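Local coordinates for protein cytochrome c (Rhodothermus marinus, PDB 3CP5) that carries a covalently bound heme c and probably transfers electrons, at residues Asp9-Ile17 with Asn80-Val88; Arg61-Ile72 with Leu114-Gln124. All blocks are in the same frame, centred on the assembly; numbering follows the deposited sequence. Where two conformers were deposited one is given.

Overall arrangement
From the N terminus the chain first forms helix 10-17, whose partner in contact 1 lies more than sixty residues on. The covalent heme attachment at Cys-45 and Cys-48 follows, then residues 61-72, which carry the short helix 63-66 and the start of helix 69-77. Helix 79-85 comes next, and contact 1 closes its loop by setting this helix and the turn after it against helix 10-17. Contact 2 closes when the C-terminal helix 107-123 packs on 61-72. The segments alternate, so the two loops cross. Glu-11 joins them: Glu-11 OE1 lies 2.9 Å from Val-70 N, probably a hydrogen bond, which ties the N-terminal helix to the start of helix 69-77.

Contact 1 of 2, residues Asp9-Ile17 with Asn80-Val88; sequences DPEALAAEI and NGMIQRHPV
His-86 meets Ile-17, Leu-13 and Pro-10 in turn along its side chain. His-86 CB lies 3.8 Å from Ile-17 CD1. With CG anti to the backbone N (chi1 -161°), the imidazole swings toward helix 10-17. There, in the Leu-13 conformer given, Leu-13 CG approaches His-86 CD2 and Leu-13 CD2 lies over one ring face, offset toward the rim. At the tip His-86 NE2 donates to Pro-10 O over 2.9 Å, nearly straight at 174° and in the ring plane. That carbonyl also accepts from Ala-14 N, from the opposite face of its plane. His-86 ND1 accepts from Val-88 N, so both nitrogens are used and the ring's rotation is fixed; histidine suits the place because it can donate at one nitrogen and accept at the other. Ile-17 buries the most surface, its CG2 3.8 Å from Met-82 SD and its CD1 against Arg-85 CB. The short Ala-14 side chain lets the bent Met-82 bring its CE up to the helix. Tyr-71, a heme-binding residue, meets the His-86 ring edge-to-face. His-86 follows helix 79-85 and is the N-cap of helix 87-96, its ND1 making the capping bond with Val-88 N.

Contact 2 of 2, residues Arg61-Ile72 with Leu114-Gln124; sequences RDVTKRRGPVYI and LEYLRQVAENQ. With HEC (heme c), chain C.
Arg-61 lays its guanidinium against the C-terminal carboxylate of the chain, with Gln-124 O 3.3 Å above the centre of one guanidinium face, a stacked approach in which Arg-61 NH1 meets that oxygen at too poor an angle for a hydrogen bond. At the edge, Arg-61 NH1 donates to Val-120 O over 3.0 Å (161°), almost in the guanidinium plane, and also to a water shared with Asn-123 ND2. The extended start of the side chain, chi1 -170°, followed by a bend at chi3, carries the group there, and NE forms a salt bridge with Asp-52. A long, cationic side chain suits this place: Val-120 O has only weak backbone donors within 114-124, and the terminal carboxylate and helix end probably favour positive charge. Nearer the interior, Thr-64 is a knob in a hole formed by Leu-114, Leu-117, Arg-118 and Ala-121. Thr-64 OG1 and Arg-61 O each lie 3.5 Å from Ala-121 CB, whose small methyl admits them. One water binds Arg-61 O, Thr-64 N and Leu-117 O together. This is the C-terminal helix of the cytochrome c fold, packed beside a heme-lining segment. Val-63 CG1 packs on Leu-117 CD1, while Val-63 CG2 reaches the heme methyl CMA at 3.9 Å. Farther on, Leu-114 places CD1 on Ile-72 CG2 and CD2 on Pro-69 CB, spanning residues about one turn apart in helix 69-77. Arg-67 grips a heme propionate with NE to O2A and NH2 to O1A, and Tyr-71 OH donates to heme O2A over 2.7 Å, so that oxygen takes two bonds.

Contact 1 of 2, residues Asp9-Ile17 with Asn80-Val88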
loop_
_atom_site.group_PDB
_atom_site.type_symbol
_atom_site.label_atom_id
_atom_site.label_comp_id
_atom_site.label_asym_id
_atom_site.label_seq_id
_atom_site.Cartn_x
_atom_site.Cartn_y
_atom_site.Cartn_z
ATOM N N ASP A 9 -10.130 -1.402 15.436
ATOM C CA ASP A 9 -10.326 -1.859 14.045
ATOM C C ASP A 9 -9.427 -1.079 13.104
ATOM O O ASP A 9 -9.689 0.063 12.783
ATOM C CB ASP A 9 -11.801 -1.708 13.705
ATOM C CG ASP A 9 -12.198 -2.234 12.335
ATOM O OD1 ASP A 9 -11.358 -2.323 11.428
ATOM O OD2 ASP A 9 -13.400 -2.544 12.222
ATOM N N PRO A 10 -8.297 -1.662 12.702
ATOM C CA PRO A 10 -7.311 -0.860 11.959
ATOM C C PRO A 10 -7.788 -0.422 10.594
ATOM O O PRO A 10 -7.342 0.608 10.117
ATOM C CB PRO A 10 -6.083 -1.780 11.907
ATOM C CG PRO A 10 -6.635 -3.138 12.047
ATOM C CD PRO A 10 -7.812 -3.034 12.958
ATOM N N GLU A 11 -8.729 -1.139 9.969
ATOM C CA GLU A 11 -9.227 -0.624 8.702
ATOM C C GLU A 11 -10.198 0.537 8.876
ATOM O O GLU A 11 -10.194 1.489 8.099
ATOM C CB GLU A 11 -9.873 -1.758 7.924
ATOM C CG GLU A 11 -10.380 -1.444 6.540
ATOM C CD GLU A 11 -9.341 -1.297 5.452
ATOM O OE1 GLU A 11 -9.766 -1.395 4.270
ATOM O OE2 GLU A 11 -8.135 -1.106 5.693
ATOM N N ALA A 12 -11.029 0.476 9.887
ATOM C CA ALA A 12 -11.878 1.590 10.275
ATOM C C ALA A 12 -11.051 2.830 10.591
ATOM O O ALA A 12 -11.367 3.919 10.105
ATOM C CB ALA A 12 -12.782 1.250 11.428
ATOM N N LEU A 13 -9.969 2.693 11.320
ATOM C CA LEU A 13 -9.088 3.831 11.619
ATOM C C LEU A 13 -8.474 4.434 10.364
ATOM O O LEU A 13 -8.403 5.626 10.153
ATOM C CB LEU A 13 -7.966 3.464 12.568
ATOM C CG LEU A 13 -7.022 4.606 12.931
ATOM C CD1 LEU A 13 -7.816 5.816 13.461
ATOM C CD2 LEU A 13 -6.151 4.075 14.063
ATOM N N ALA A 14 -8.010 3.539 9.464
ATOM C CA ALA A 14 -7.475 4.043 8.194
ATOM C C ALA A 14 -8.509 4.831 7.412
ATOM O O ALA A 14 -8.168 5.852 6.806
ATOM C CB ALA A 14 -6.976 2.931 7.314
ATOM N N ALA A 15 -9.744 4.372 7.411
ATOM C CA ALA A 15 -10.815 5.081 6.664
ATOM C C ALA A 15 -11.057 6.433 7.315
ATOM O O ALA A 15 -11.283 7.422 6.626
ATOM C CB ALA A 15 -12.046 4.213 6.576
ATOM N N GLU A 16 -10.974 6.540 8.633
ATOM C CA GLU A 16 -11.157 7.805 9.312
ATOM C C GLU A 16 -9.980 8.744 9.044
ATOM O O GLU A 16 -10.235 9.941 8.872
ATOM C CB GLU A 16 -11.274 7.553 10.814
ATOM C CG GLU A 16 -12.591 6.897 11.141
ATOM C CD GLU A 16 -12.754 6.563 12.613
ATOM O OE1 GLU A 16 -11.751 6.641 13.342
ATOM O OE2 GLU A 16 -13.875 6.211 12.989
ATOM N N ILE A 17 -8.753 8.274 8.927
ATOM C CA ILE A 17 -7.635 9.164 8.611
ATOM C C ILE A 17 -7.703 9.679 7.194
ATOM O O ILE A 17 -7.468 10.867 6.942
ATOM C CB ILE A 17 -6.338 8.417 8.883
ATOM C CG1 ILE A 17 -6.146 8.082 10.365
ATOM C CG2 ILE A 17 -5.104 9.115 8.345
ATOM C CD1 ILE A 17 -5.149 6.980 10.586
ATOM N N ASN A 80 2.399 10.407 5.667
ATOM C CA ASN A 80 2.656 11.258 6.834
ATOM C C ASN A 80 1.479 11.241 7.793
ATOM O O ASN A 80 1.612 11.142 9.023
ATOM C CB ASN A 80 3.010 12.673 6.375
ATOM C CG ASN A 80 4.180 12.743 5.411
ATOM O OD1 ASN A 80 4.138 13.340 4.321
ATOM N ND2 ASN A 80 5.286 12.102 5.849
ATOM N N GLY A 81 0.269 11.312 7.287
ATOM C CA GLY A 81 -0.883 11.213 8.156
ATOM C C GLY A 81 -1.034 9.835 8.780
ATOM O O GLY A 81 -1.417 9.718 9.932
ATOM N N MET A 82 -0.712 8.797 8.008
ATOM C CA MET A 82 -0.769 7.451 8.556
ATOM C C MET A 82 0.278 7.253 9.637
ATOM O O MET A 82 0.019 6.612 10.658
ATOM C CB MET A 82 -0.672 6.419 7.420
ATOM C CG MET A 82 -1.892 6.460 6.510
ATOM S SD MET A 82 -3.457 5.907 7.262
ATOM C CE MET A 82 -3.226 4.128 7.202
ATOM N N ILE A 83 1.475 7.804 9.435
ATOM C CA ILE A 83 2.512 7.672 10.445
ATOM C C ILE A 83 2.112 8.452 11.683
ATOM O O ILE A 83 2.385 8.011 12.803
ATOM C CB ILE A 83 3.877 8.173 9.888
ATOM C CG1 ILE A 83 4.432 7.182 8.878
ATOM C CG2 ILE A 83 4.819 8.490 11.019
ATOM C CD1 ILE A 83 5.494 7.681 7.969
ATOM N N GLN A 84 1.447 9.588 11.548
ATOM C CA GLN A 84 1.043 10.392 12.684
ATOM C C GLN A 84 -0.124 9.791 13.454
ATOM O O GLN A 84 -0.181 9.978 14.707
ATOM C CB GLN A 84 0.621 11.776 12.183
ATOM C CG GLN A 84 1.745 12.641 11.652
ATOM C CD GLN A 84 1.238 13.862 10.895
ATOM O OE1 GLN A 84 0.087 13.966 10.461
ATOM N NE2 GLN A 84 2.145 14.804 10.730
ATOM N N ARG A 85 -1.020 9.125 12.774
ATOM C CA ARG A 85 -2.273 8.744 13.428
ATOM C C ARG A 85 -2.598 7.271 13.468
ATOM O O ARG A 85 -3.521 6.854 14.198
ATOM C CB ARG A 85 -3.391 9.537 12.697
ATOM C CG ARG A 85 -3.195 11.042 12.700
ATOM C CD ARG A 85 -4.296 11.880 12.093
ATOM N NE ARG A 85 -5.621 11.344 12.361
ATOM C CZ ARG A 85 -6.750 11.700 11.762
ATOM N NH1 ARG A 85 -6.667 12.647 10.840
ATOM N NH2 ARG A 85 -7.925 11.152 12.065
ATOM N N HIS A 86 -1.903 6.374 12.749
ATOM C CA HIS A 86 -2.284 4.966 12.691
ATOM C C HIS A 86 -1.274 4.138 13.461
ATOM O O HIS A 86 -0.097 4.180 13.144
ATOM C CB HIS A 86 -2.383 4.469 11.251
ATOM C CG HIS A 86 -3.202 3.211 11.168
ATOM N ND1 HIS A 86 -2.746 1.999 11.643
ATOM C CD2 HIS A 86 -4.470 3.053 10.720
ATOM C CE1 HIS A 86 -3.716 1.103 11.458
ATOM N NE2 HIS A 86 -4.764 1.719 10.902
ATOM N N PRO A 87 -1.681 3.395 14.482
ATOM C CA PRO A 87 -0.725 2.656 15.319
ATOM C C PRO A 87 0.134 1.635 14.599
ATOM O O PRO A 87 1.269 1.420 15.025
ATOM C CB PRO A 87 -1.583 1.890 16.338
ATOM C CG PRO A 87 -2.956 2.041 15.872
ATOM C CD PRO A 87 -3.044 3.206 14.964
ATOM N N VAL A 88 -0.361 1.033 13.522
ATOM C CA VAL A 88 0.462 0.050 12.848
ATOM C C VAL A 88 1.634 0.712 12.132
ATOM O O VAL A 88 2.767 0.238 12.194
ATOM C CB VAL A 88 -0.416 -0.714 11.857
ATOM C CG1 VAL A 88 0.423 -1.629 11.029
ATOM C CG2 VAL A 88 -1.487 -1.475 12.663
#

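Contact 2 of 2, residues Arg61-Ile72 with Leu114-Gln124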
loop_
_atom_site.group_PDB
_atom_site.type_symbol
_atom_site.label_atom_id
_atom_site.label_comp_id
_atom_site.label_asym_id
_atom_site.label_seq_id
_atom_site.Cartn_x
_atom_site.Cartn_y
_atom_site.Cartn_z
ATOM N N ARG A 61 4.646 -8.760 -0.476
ATOM C CA ARG A 61 3.863 -9.706 -1.234
ATOM C C ARG A 61 2.524 -10.055 -0.566
ATOM O O ARG A 61 1.509 -10.183 -1.240
ATOM C CB ARG A 61 4.563 -11.044 -1.520
ATOM C CG ARG A 61 3.708 -11.856 -2.549
ATOM C CD ARG A 61 4.350 -13.194 -2.793
ATOM N NE ARG A 61 5.590 -13.073 -3.532
ATOM C CZ ARG A 61 5.661 -12.890 -4.842
ATOM N NH1 ARG A 61 4.610 -12.789 -5.623
ATOM N NH2 ARG A 61 6.870 -12.809 -5.420
ATOM N N ASP A 62 2.577 -10.185 0.769
ATOM C CA ASP A 62 1.335 -10.572 1.436
ATOM C C ASP A 62 0.665 -9.404 2.116
ATOM O O ASP A 62 -0.242 -9.650 2.935
ATOM C CB ASP A 62 1.568 -11.763 2.359
ATOM C CG ASP A 62 1.722 -13.036 1.508
ATOM O OD1 ASP A 62 1.286 -13.278 0.357
ATOM O OD2 ASP A 62 2.386 -13.921 2.070
ATOM N N VAL A 63 0.941 -8.166 1.749
ATOM C CA VAL A 63 0.303 -7.018 2.460
ATOM C C VAL A 63 -1.203 -7.014 2.309
ATOM O O VAL A 63 -1.895 -6.644 3.272
ATOM C CB VAL A 63 0.948 -5.694 2.056
ATOM C CG1 VAL A 63 0.553 -5.208 0.677
ATOM C CG2 VAL A 63 0.615 -4.654 3.120
ATOM N N THR A 64 -1.759 -7.429 1.164
ATOM C CA THR A 64 -3.210 -7.505 1.018
ATOM C C THR A 64 -3.852 -8.662 1.803
ATOM O O THR A 64 -5.090 -8.676 1.925
ATOM C CB THR A 64 -3.654 -7.580 -0.441
ATOM O OG1 THR A 64 -3.107 -8.761 -1.081
ATOM C CG2 THR A 64 -3.228 -6.309 -1.165
ATOM N N LYS A 65 -3.064 -9.591 2.360
ATOM C CA LYS A 65 -3.568 -10.647 3.204
ATOM C C LYS A 65 -3.546 -10.251 4.662
ATOM O O LYS A 65 -4.222 -10.821 5.498
ATOM C CB LYS A 65 -2.757 -11.953 3.045
ATOM C CG LYS A 65 -2.799 -12.514 1.638
ATOM C CD LYS A 65 -2.035 -13.804 1.589
ATOM C CE LYS A 65 -2.147 -14.477 0.242
ATOM N NZ LYS A 65 -2.175 -15.969 0.457
ATOM N N ARG A 66 -2.736 -9.274 4.994
ATOM C CA ARG A 66 -2.492 -8.795 6.348
ATOM C C ARG A 66 -3.234 -7.494 6.703
ATOM O O ARG A 66 -3.507 -7.253 7.900
ATOM C CB ARG A 66 -0.987 -8.630 6.584
ATOM C CG ARG A 66 -0.275 -9.992 6.533
ATOM C CD ARG A 66 1.240 -9.911 6.556
ATOM N NE ARG A 66 1.828 -11.237 6.299
ATOM C CZ ARG A 66 2.149 -12.108 7.247
ATOM N NH1 ARG A 66 1.975 -11.876 8.551
ATOM N NH2 ARG A 66 2.672 -13.285 6.928
ATOM N N ARG A 67 -3.472 -6.672 5.699
ATOM C CA ARG A 67 -4.064 -5.355 5.818
ATOM C C ARG A 67 -5.209 -5.163 4.873
ATOM O O ARG A 67 -5.185 -5.758 3.802
ATOM C CB ARG A 67 -3.020 -4.293 5.470
ATOM C CG ARG A 67 -1.682 -4.399 6.166
ATOM C CD ARG A 67 -1.738 -4.158 7.680
ATOM N NE ARG A 67 -0.371 -4.262 8.210
ATOM C CZ ARG A 67 0.069 -4.837 9.293
ATOM N NH1 ARG A 67 -0.749 -5.422 10.131
ATOM N NH2 ARG A 67 1.374 -4.818 9.519
ATOM N N GLY A 68 -6.157 -4.298 5.197
ATOM C CA GLY A 68 -7.235 -3.947 4.316
ATOM C C GLY A 68 -6.829 -2.963 3.240
ATOM O O GLY A 68 -5.793 -2.288 3.300
ATOM N N PRO A 69 -7.650 -2.894 2.195
ATOM C CA PRO A 69 -7.311 -2.031 1.049
ATOM C C PRO A 69 -7.315 -0.555 1.343
ATOM O O PRO A 69 -6.536 0.193 0.727
ATOM C CB PRO A 69 -8.353 -2.472 0.018
ATOM C CG PRO A 69 -9.536 -2.904 0.807
ATOM C CD PRO A 69 -8.879 -3.698 1.926
ATOM N N VAL A 70 -8.154 -0.076 2.245
ATOM C CA VAL A 70 -8.196 1.343 2.557
ATOM C C VAL A 70 -6.924 1.698 3.294
ATOM O O VAL A 70 -6.313 2.757 2.989
ATOM C CB VAL A 70 -9.470 1.694 3.322
ATOM C CG1 VAL A 70 -9.432 3.144 3.735
ATOM C CG2 VAL A 70 -10.693 1.378 2.463
ATOM N N TYR A 71 -6.460 0.907 4.239
ATOM C CA TYR A 71 -5.142 1.130 4.826
ATOM C C TYR A 71 -4.059 1.219 3.782
ATOM O O TYR A 71 -3.237 2.113 3.825
ATOM C CB TYR A 71 -4.840 0.029 5.847
ATOM C CG TYR A 71 -3.450 0.028 6.452
ATOM C CD1 TYR A 71 -3.169 0.710 7.628
ATOM C CD2 TYR A 71 -2.403 -0.649 5.858
ATOM C CE1 TYR A 71 -1.885 0.693 8.149
ATOM C CE2 TYR A 71 -1.125 -0.700 6.353
ATOM C CZ TYR A 71 -0.875 -0.024 7.521
ATOM O OH TYR A 71 0.401 -0.049 8.044
ATOM N N ILE A 72 -3.997 0.254 2.871
ATOM C CA ILE A 72 -2.903 0.260 1.920
ATOM C C ILE A 72 -2.958 1.489 1.018
ATOM O O ILE A 72 -1.928 2.100 0.759
ATOM C CB ILE A 72 -2.947 -1.034 1.102
ATOM C CG1 ILE A 72 -2.681 -2.269 1.984
ATOM C CG2 ILE A 72 -1.962 -1.015 -0.066
ATOM C CD1 ILE A 72 -3.076 -3.587 1.326
ATOM N N LEU A 114 -2.523 -1.082 -5.940
ATOM C CA LEU A 114 -3.250 -2.041 -5.098
ATOM C C LEU A 114 -3.663 -3.283 -5.890
ATOM O O LEU A 114 -3.497 -4.395 -5.392
ATOM C CB LEU A 114 -4.500 -1.381 -4.510
ATOM C CG LEU A 114 -5.442 -2.251 -3.685
ATOM C CD1 LEU A 114 -4.734 -2.765 -2.441
ATOM C CD2 LEU A 114 -6.753 -1.625 -3.338
ATOM N N GLU A 115 -4.066 -3.116 -7.128
ATOM C CA GLU A 115 -4.397 -4.223 -8.006
ATOM C C GLU A 115 -3.189 -5.140 -8.249
ATOM O O GLU A 115 -3.304 -6.391 -8.215
ATOM C CB GLU A 115 -4.997 -3.765 -9.335
ATOM C CG GLU A 115 -5.841 -4.846 -9.953
ATOM C CD GLU A 115 -7.226 -5.046 -9.393
ATOM O OE1 GLU A 115 -8.061 -5.621 -10.127
ATOM O OE2 GLU A 115 -7.488 -4.607 -8.254
ATOM N N TYR A 116 -2.025 -4.547 -8.478
ATOM C CA TYR A 116 -0.788 -5.295 -8.574
ATOM C C TYR A 116 -0.483 -6.074 -7.305
ATOM O O TYR A 116 -0.123 -7.264 -7.326
ATOM C CB TYR A 116 0.364 -4.370 -8.942
ATOM C CG TYR A 116 1.731 -5.040 -8.889
ATOM C CD1 TYR A 116 2.061 -6.056 -9.759
ATOM C CD2 TYR A 116 2.708 -4.666 -7.999
ATOM C CE1 TYR A 116 3.321 -6.666 -9.727
ATOM C CE2 TYR A 116 3.943 -5.249 -7.945
ATOM C CZ TYR A 116 4.262 -6.257 -8.816
ATOM O OH TYR A 116 5.476 -6.867 -8.772
ATOM N N LEU A 117 -0.643 -5.456 -6.152
ATOM C CA LEU A 117 -0.449 -6.121 -4.868
ATOM C C LEU A 117 -1.408 -7.288 -4.646
ATOM O O LEU A 117 -1.046 -8.331 -4.132
ATOM C CB LEU A 117 -0.454 -5.118 -3.715
ATOM C CG LEU A 117 0.695 -4.114 -3.695
ATOM C CD1 LEU A 117 0.424 -3.022 -2.677
ATOM C CD2 LEU A 117 2.013 -4.778 -3.369
ATOM N N ARG A 118 -2.668 -7.197 -5.083
ATOM C CA ARG A 118 -3.613 -8.322 -5.063
ATOM C C ARG A 118 -3.095 -9.453 -5.956
ATOM O O ARG A 118 -3.167 -10.634 -5.606
ATOM C CB ARG A 118 -5.002 -7.873 -5.528
ATOM C CG ARG A 118 -5.669 -6.844 -4.621
ATOM C CD ARG A 118 -7.005 -6.359 -5.184
ATOM N NE ARG A 118 -8.052 -7.380 -5.212
ATOM C CZ ARG A 118 -8.991 -7.619 -6.092
ATOM N NH1 ARG A 118 -9.148 -6.938 -7.221
ATOM N NH2 ARG A 118 -9.869 -8.587 -5.928
ATOM N N GLN A 119 -2.529 -9.108 -7.110
ATOM C CA GLN A 119 -2.001 -10.089 -8.010
ATOM C C GLN A 119 -0.788 -10.831 -7.483
ATOM O O GLN A 119 -0.708 -12.066 -7.584
ATOM C CB GLN A 119 -1.642 -9.449 -9.360
ATOM C CG GLN A 119 -1.182 -10.476 -10.416
ATOM C CD GLN A 119 -2.288 -11.418 -10.807
ATOM O OE1 GLN A 119 -3.319 -10.990 -11.330
ATOM N NE2 GLN A 119 -2.090 -12.712 -10.588
ATOM N N VAL A 120 0.179 -10.140 -6.917
ATOM C CA VAL A 120 1.352 -10.831 -6.415
ATOM C C VAL A 120 1.030 -11.712 -5.217
ATOM O O VAL A 120 1.701 -12.726 -5.042
ATOM C CB VAL A 120 2.515 -9.868 -6.106
ATOM C CG1 VAL A 120 2.943 -9.079 -7.337
ATOM C CG2 VAL A 120 2.190 -8.888 -5.013
ATOM N N ALA A 121 -0.003 -11.380 -4.440
ATOM C CA ALA A 121 -0.453 -12.259 -3.354
ATOM C C ALA A 121 -1.003 -13.554 -3.921
ATOM O O ALA A 121 -0.829 -14.586 -3.336
ATOM C CB ALA A 121 -1.498 -11.555 -2.478
ATOM N N GLU A 122 -1.612 -13.537 -5.103
ATOM C CA GLU A 122 -2.059 -14.767 -5.776
ATOM C C GLU A 122 -0.928 -15.580 -6.411
ATOM O O GLU A 122 -0.979 -16.817 -6.459
ATOM C CB GLU A 122 -3.065 -14.437 -6.876
ATOM C CG GLU A 122 -4.370 -13.830 -6.431
ATOM C CD GLU A 122 -5.273 -14.740 -5.634
ATOM O OE1 GLU A 122 -4.846 -15.311 -4.602
ATOM O OE2 GLU A 122 -6.447 -14.897 -6.001
ATOM N N ASN A 123 0.099 -14.894 -6.914
ATOM C CA ASN A 123 1.181 -15.499 -7.657
ATOM C C ASN A 123 1.992 -16.439 -6.787
ATOM O O ASN A 123 2.523 -17.428 -7.213
ATOM C CB ASN A 123 2.058 -14.385 -8.258
ATOM C CG ASN A 123 1.466 -13.669 -9.451
ATOM O OD1 ASN A 123 0.448 -14.077 -10.023
ATOM N ND2 ASN A 123 2.127 -12.585 -9.832
ATOM N N GLN A 124 2.117 -16.063 -5.521
ATOM C CA GLN A 124 2.841 -16.860 -4.535
ATOM C C GLN A 124 4.290 -17.111 -4.973
ATOM O O GLN A 124 4.946 -16.124 -5.427
ATOM C CB GLN A 124 2.152 -18.191 -4.328
ATOM C CG GLN A 124 0.709 -18.198 -3.980
ATOM C CD GLN A 124 0.223 -19.657 -4.028
ATOM O OE1 GLN A 124 0.452 -20.334 -5.031
ATOM N NE2 GLN A 124 -0.392 -20.012 -2.907
ATOM O OXT GLN A 124 5.001 -18.215 -4.972
HETATM FE FE HEC C . 6.405 1.954 1.779
HETATM C CHA HEC C . 5.631 0.840 4.917
HETATM C CHB HEC C . 3.588 0.493 0.536
HETATM C CHC HEC C . 7.045 3.386 -1.273
HETATM C CHD HEC C . 9.467 2.902 2.868
HETATM N NA HEC C . 4.939 0.870 2.567
HETATM C C1A HEC C . 4.728 0.539 3.908
HETATM C C2A HEC C . 3.447 -0.109 4.043
HETATM C C3A HEC C . 2.894 -0.234 2.829
HETATM C C4A HEC C . 3.821 0.411 1.908
HETATM C CMA HEC C . 1.551 -0.891 2.443
HETATM C CAA HEC C . 2.875 -0.746 5.333
HETATM C CBA HEC C . 3.235 -2.225 5.486
HETATM C CGA HEC C . 2.496 -2.908 6.611
HETATM O O1A HEC C . 2.911 -4.059 6.968
HETATM O O2A HEC C . 1.480 -2.350 7.106
HETATM N NB HEC C . 5.550 1.911 -0.028
HETATM C C1B HEC C . 4.455 1.137 -0.359
HETATM C C2B HEC C . 4.157 1.316 -1.755
HETATM C C3B HEC C . 5.061 2.191 -2.282
HETATM C C4B HEC C . 5.932 2.559 -1.185
HETATM C CMB HEC C . 2.996 0.572 -2.462
HETATM C CAB HEC C . 5.063 2.829 -3.686
HETATM C CBB HEC C . 3.877 3.529 -4.007
HETATM N NC HEC C . 7.908 3.004 0.986
HETATM C C1C HEC C . 8.003 3.559 -0.289
HETATM C C2C HEC C . 9.271 4.238 -0.460
HETATM C C3C HEC C . 9.960 4.108 0.685
HETATM C C4C HEC C . 9.148 3.296 1.562
HETATM C CMC HEC C . 9.751 4.746 -1.814
HETATM C CAC HEC C . 11.458 4.436 0.961
HETATM C CBC HEC C . 11.779 5.806 0.759
HETATM N ND HEC C . 7.334 1.888 3.547
HETATM C C1D HEC C . 8.631 2.322 3.793
HETATM C C2D HEC C . 8.964 2.066 5.196
HETATM C C3D HEC C . 7.852 1.598 5.774
HETATM C C4D HEC C . 6.870 1.412 4.724
HETATM C CMD HEC C . 10.351 2.453 5.776
HETATM C CAD HEC C . 7.574 1.285 7.256
HETATM C CBD HEC C . 6.929 2.519 7.935
HETATM C CGD HEC C . 7.897 3.679 7.893
HETATM O O1D HEC C . 7.572 4.731 7.271
HETATM O O2D HEC C . 9.017 3.479 8.499
HETATM O O HOH W 1 -0.397 -8.232 -1.370
HETATM O O HOH W 2 4.729 -12.155 -8.543
HETATM O O HOH W 3 1.455 -15.165 -1.567
HETATM O O HOH W 4 -2.185 -16.866 -2.292
#